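Local atomic coordinates of protein Ta0487 (Thermoplasma acidophilum, PDB entry 3KBQ), a protein that is of unknown function but belongs to the CinA family and carries a probable molybdopterin-binding domain, which makes up most of this fragment. Residues K4-I9 with S63-S68; S124-E129 with G137-V142. All coordinates share one frame; numbering follows the deposited sequence.

Both contacts belong to one six-stranded mixed sheet. From the N terminus, strand 5-11 is followed by helix 23-34, strand 38-45 and helix 49-62 before the chain returns as strand 65-69; interaction 1 closes this long excursion by joining 4-9 to 63-68 in parallel in the interior of the sheet. Interaction 2 opens later and closes a much shorter loop, pairing 124-129 with 137-142 as a hairpin whose first strand is outermost within the chain. The two contacts follow in series, neither nested nor crossed, with centres about 15 Å apart. Strand 145-150 lies between 65-69 and 137-142, so it couples the parallel half of the sheet to the hairpin.

Interaction 1: residues K4-I9 with S63-S68; sequences KNASVI and SDLVVS
Ser-7 and Ile-9 join Leu-65, Val-66 and Val-67 in a parallel pair of neighbouring strands inside the mixed sheet of the probable molybdopterin-binding domain, an alpha/beta fold with helices on both faces. The backbone bonds alternate as parallel pairing requires. Ser-7 N donates to Leu-65 O (2.9 Å), Ser-7 O accepts from Val-67 N (2.9 Å), and Ile-9 N reaches Val-67 O at the same length. At the start of the pair, Asn-5 O is gripped twice: Asp-64 N lies 3.1 Å from it, tilted from the carbonyl plane, and Leu-65 N adds a weak, longer bond.

Apolar contacts divide between the two faces. Ala-6, Val-8, Leu-65 and Val-67 face helix 23-34, where Leu-32 and Ile-28 pack on them. On the other face, under helix 49-62, the Ile-9 side chain crosses that of Val-66 at a slant, and its CD1 meets Val-66 CG1 at 3.6 Å; Phe-56 and Ala-59 lie over this pair.

Polar groups at the start of the second segment have partners beyond the two strands. Ser-63 OG bonds to Ala-59 O in the preceding helix, while Asp-64 OD1 forms a salt bridge with Lys-145. With chi1 at 63°, Ser-63 OG sits between its own backbone N and carbonyl carbon, which brings it 3.4 Å from Ser-7 OG.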
loop_
_atom_site.group_PDB
_atom_site.type_symbol
_atom_site.label_atom_id
_atom_site.label_comp_id
_atom_site.label_asym_id
_atom_site.label_seq_id
_atom_site.Cartn_x
_atom_site.Cartn_y
_atom_site.Cartn_z
ATOM N N LYS B 4 2.607 18.608 -6.841
ATOM C CA LYS B 4 1.199 18.163 -6.743
ATOM C C LYS B 4 1.076 16.658 -6.462
ATOM O O LYS B 4 -0.007 16.086 -6.551
ATOM C CB LYS B 4 0.434 18.568 -8.016
ATOM C CG LYS B 4 0.643 20.011 -8.361
ATOM C CD LYS B 4 -0.527 20.635 -9.131
ATOM C CE LYS B 4 -0.901 19.857 -10.379
ATOM N NZ LYS B 4 -1.544 20.778 -11.372
ATOM N N ASN B 5 2.203 16.028 -6.118
ATOM C CA ASN B 5 2.253 14.601 -5.817
ATOM C C ASN B 5 2.025 14.377 -4.329
ATOM O O ASN B 5 2.640 15.043 -3.495
ATOM C CB ASN B 5 3.609 14.001 -6.228
ATOM C CG ASN B 5 3.676 13.585 -7.738
ATOM O OD1 ASN B 5 4.764 13.311 -8.275
ATOM N ND2 ASN B 5 2.519 13.524 -8.403
ATOM N N ALA B 6 1.151 13.438 -4.007
ATOM C CA ALA B 6 0.953 12.996 -2.617
ATOM C C ALA B 6 1.106 11.507 -2.541
ATOM O O ALA B 6 0.872 10.815 -3.541
ATOM C CB ALA B 6 -0.451 13.383 -2.050
ATOM N N SER B 7 1.529 11.023 -1.372
ATOM C CA SER B 7 1.511 9.581 -1.103
ATOM C C SER B 7 0.762 9.274 0.169
ATOM O O SER B 7 0.651 10.124 1.058
ATOM C CB SER B 7 2.929 9.010 -1.008
ATOM O OG SER B 7 3.415 8.907 -2.335
ATOM N N VAL B 8 0.269 8.046 0.253
ATOM C CA VAL B 8 -0.518 7.585 1.374
ATOM C C VAL B 8 0.194 6.392 2.019
ATOM O O VAL B 8 0.658 5.482 1.359
ATOM C CB VAL B 8 -1.937 7.220 0.913
ATOM C CG1 VAL B 8 -2.853 6.813 2.084
ATOM C CG2 VAL B 8 -2.531 8.416 0.133
ATOM N N ILE B 9 0.227 6.395 3.341
ATOM C CA ILE B 9 0.813 5.308 4.086
ATOM C C ILE B 9 -0.249 4.816 5.067
ATOM O O ILE B 9 -0.974 5.612 5.680
ATOM C CB ILE B 9 2.063 5.761 4.879
ATOM C CG1 ILE B 9 3.203 6.213 3.930
ATOM C CG2 ILE B 9 2.540 4.568 5.825
ATOM C CD1 ILE B 9 4.299 7.040 4.697
ATOM N N SER B 63 6.965 12.373 -3.377
ATOM C CA SER B 63 5.852 13.288 -3.189
ATOM C C SER B 63 6.203 14.430 -2.227
ATOM O O SER B 63 7.088 14.281 -1.385
ATOM C CB SER B 63 4.584 12.536 -2.737
ATOM O OG SER B 63 4.819 11.943 -1.497
ATOM N N ASP B 64 5.503 15.559 -2.359
ATOM C CA ASP B 64 5.672 16.678 -1.476
ATOM C C ASP B 64 4.659 16.719 -0.341
ATOM O O ASP B 64 4.804 17.527 0.569
ATOM C CB ASP B 64 5.669 18.008 -2.240
ATOM C CG ASP B 64 6.989 18.265 -2.993
ATOM O OD1 ASP B 64 7.907 17.377 -3.007
ATOM O OD2 ASP B 64 7.104 19.379 -3.570
ATOM N N LEU B 65 3.670 15.835 -0.368
ATOM C CA LEU B 65 2.721 15.743 0.742
ATOM C C LEU B 65 2.503 14.260 1.000
ATOM O O LEU B 65 2.215 13.490 0.061
ATOM C CB LEU B 65 1.380 16.381 0.390
ATOM C CG LEU B 65 0.212 16.055 1.361
ATOM C CD1 LEU B 65 0.465 16.619 2.756
ATOM C CD2 LEU B 65 -1.075 16.642 0.829
ATOM N N VAL B 66 2.663 13.861 2.252
ATOM C CA VAL B 66 2.572 12.458 2.646
ATOM C C VAL B 66 1.559 12.373 3.766
ATOM O O VAL B 66 1.646 13.129 4.762
ATOM C CB VAL B 66 3.971 11.938 3.132
ATOM C CG1 VAL B 66 3.885 10.515 3.682
ATOM C CG2 VAL B 66 4.977 11.975 1.941
ATOM N N VAL B 67 0.545 11.506 3.616
ATOM C CA VAL B 67 -0.428 11.365 4.714
ATOM C C VAL B 67 -0.426 9.931 5.177
ATOM O O VAL B 67 -0.540 9.021 4.326
ATOM C CB VAL B 67 -1.900 11.754 4.267
ATOM C CG1 VAL B 67 -2.870 11.671 5.469
ATOM C CG2 VAL B 67 -1.952 13.162 3.596
ATOM N N SER B 68 -0.225 9.696 6.480
ATOM C CA SER B 68 -0.265 8.328 7.045
ATOM C C SER B 68 -1.462 8.180 7.987
ATOM O O SER B 68 -1.929 9.164 8.585
ATOM C CB SER B 68 1.005 7.942 7.823
ATOM O OG SER B 68 1.124 8.709 9.025
#

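Interaction 2: residues S124-E129 with G137-V142; sequences SCRPIE and GLICAV
Strands 125-128 and 137-142 run antiparallel, their short axes at 148° and 4.3 Å apart at closest approach, with Arg-126/Ile-139 and Ile-128/Gly-137 as hydrogen-bonded pairs and Cys-125/Cys-140 and Pro-127/Leu-138 as non-hydrogen-bonded pairs. Arg-126 N meets Ile-139 O at 2.8 Å, and Ile-139 N returns a bond to Arg-126 O, lying in its carbonyl plane. At the Gly-137 end, Ile-128 N comes to Gly-137 O from above the carbonyl plane, whereas Gly-137 N uses a lone pair of Ile-128 O. Beyond the cysteines, Ala-141 N bonds to Ser-124 O.

A disulfide joins Cys-125 SG to Cys-140 SG (2.1 Å) with a chi3 of 105°. Both sulfurs stand anti to their own carbonyl carbons, beside the backbone N, and meet on the face that packs against Phe-84 of helix 80-87. Leu-138 shares this face: its CD2 lies 3.6 Å from Pro-127 CA, and its CD1 turns to Cys-125 CB.

The other face carries Arg-126, Ile-128 and Ile-139. Ile-139 touches both of the other side chains: its CG1 touches Ile-128 CG1 (3.6 Å) where the two isoleucines cross at about a right angle, and its CD1 approaches Arg-126 NH1 at 3.5 Å. The arginine runs alongside Ile-139 in the same direction and bends at chi3, which brings its guanidinium obliquely to that methyl. Met-164 packs on both isoleucines.

With strand 145-150 beside 137-142, the arrangement is a disulfide-bridged beta hairpin, cross-linked at a non-hydrogen-bonded pair, that forms the antiparallel margin of the mixed sheet.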
loop_
_atom_site.group_PDB
_atom_site.type_symbol
_atom_site.label_atom_id
_atom_site.label_comp_id
_atom_site.label_asym_id
_atom_site.label_seq_id
_atom_site.Cartn_x
_atom_site.Cartn_y
_atom_site.Cartn_z
ATOM N N SER B 124 10.352 18.506 14.471
ATOM C CA SER B 124 9.804 18.839 13.151
ATOM C C SER B 124 8.276 18.793 13.054
ATOM O O SER B 124 7.719 19.139 12.002
ATOM C CB SER B 124 10.372 17.884 12.107
ATOM O OG SER B 124 11.562 18.412 11.535
ATOM N N CYS B 125 7.611 18.330 14.114
ATOM C CA CYS B 125 6.157 18.161 14.100
ATOM C C CYS B 125 5.471 19.061 15.099
ATOM O O CYS B 125 6.070 19.409 16.107
ATOM C CB CYS B 125 5.802 16.715 14.419
ATOM S SG CYS B 125 6.471 15.546 13.195
ATOM N N ARG B 126 4.223 19.426 14.802
ATOM C CA ARG B 126 3.299 20.040 15.745
ATOM C C ARG B 126 2.113 19.091 15.977
ATOM O O ARG B 126 1.616 18.485 15.010
ATOM C CB ARG B 126 2.727 21.315 15.145
ATOM C CG ARG B 126 3.633 22.513 15.201
ATOM C CD ARG B 126 2.846 23.764 14.802
ATOM N NE ARG B 126 2.569 23.819 13.363
ATOM C CZ ARG B 126 1.360 23.750 12.809
ATOM N NH1 ARG B 126 0.273 23.627 13.563
ATOM N NH2 ARG B 126 1.240 23.808 11.484
ATOM N N PRO B 127 1.599 19.007 17.225
ATOM C CA PRO B 127 0.434 18.151 17.400
ATOM C C PRO B 127 -0.831 18.810 16.867
ATOM O O PRO B 127 -0.911 20.025 16.870
ATOM C CB PRO B 127 0.350 17.960 18.920
ATOM C CG PRO B 127 1.102 19.174 19.556
ATOM C CD PRO B 127 1.915 19.812 18.431
ATOM N N ILE B 128 -1.790 18.009 16.398
ATOM C CA ILE B 128 -3.124 18.475 16.047
ATOM C C ILE B 128 -4.138 17.837 16.996
ATOM O O ILE B 128 -4.145 16.602 17.181
ATOM C CB ILE B 128 -3.614 18.018 14.639
ATOM C CG1 ILE B 128 -2.481 17.998 13.594
ATOM C CG2 ILE B 128 -4.814 18.892 14.256
ATOM C CD1 ILE B 128 -2.694 16.988 12.405
ATOM N N GLU B 129 -5.013 18.670 17.544
ATOM C CA GLU B 129 -5.989 18.248 18.541
ATOM C C GLU B 129 -6.909 17.183 18.008
ATOM O O GLU B 129 -7.390 17.282 16.881
ATOM C CB GLU B 129 -6.822 19.437 18.989
ATOM C CG GLU B 129 -7.590 19.121 20.271
ATOM C CD GLU B 129 -9.034 19.619 20.245
ATOM O OE1 GLU B 129 -9.777 19.393 21.243
ATOM O OE2 GLU B 129 -9.422 20.249 19.233
ATOM N N GLY B 137 -3.114 14.134 16.265
ATOM C CA GLY B 137 -2.447 14.016 14.974
ATOM C C GLY B 137 -1.173 14.849 15.005
ATOM O O GLY B 137 -0.926 15.598 15.960
ATOM N N LEU B 138 -0.353 14.721 13.965
ATOM C CA LEU B 138 0.850 15.543 13.813
ATOM C C LEU B 138 0.916 16.106 12.408
ATOM O O LEU B 138 0.587 15.393 11.456
ATOM C CB LEU B 138 2.114 14.725 14.102
ATOM C CG LEU B 138 2.311 14.090 15.497
ATOM C CD1 LEU B 138 3.685 13.409 15.593
ATOM C CD2 LEU B 138 2.186 15.120 16.581
ATOM N N ILE B 139 1.316 17.374 12.270
ATOM C CA ILE B 139 1.700 17.934 10.974
ATOM C C ILE B 139 3.164 18.238 11.141
ATOM O O ILE B 139 3.560 18.859 12.137
ATOM C CB ILE B 139 1.082 19.314 10.645
ATOM C CG1 ILE B 139 -0.354 19.410 11.118
ATOM C CG2 ILE B 139 1.223 19.698 9.134
ATOM C CD1 ILE B 139 -0.654 20.767 11.838
ATOM N N CYS B 140 3.953 17.822 10.156
ATOM C CA CYS B 140 5.378 17.936 10.223
ATOM C C CYS B 140 5.833 18.603 8.949
ATOM O O CYS B 140 5.162 18.493 7.884
ATOM C CB CYS B 140 5.979 16.539 10.347
ATOM S SG CYS B 140 5.086 15.549 11.619
ATOM N N ALA B 141 6.948 19.310 9.036
ATOM C CA ALA B 141 7.579 19.814 7.797
ATOM C C ALA B 141 8.964 19.156 7.682
ATOM O O ALA B 141 9.714 19.078 8.663
ATOM C CB ALA B 141 7.685 21.326 7.827
ATOM N N VAL B 142 9.263 18.630 6.509
ATOM C CA VAL B 142 10.569 18.063 6.215
ATOM C C VAL B 142 11.047 18.850 4.994
ATOM O O VAL B 142 10.547 18.642 3.877
ATOM C CB VAL B 142 10.472 16.534 5.890
ATOM C CG1 VAL B 142 11.884 15.922 5.693
ATOM C CG2 VAL B 142 9.739 15.791 6.973
#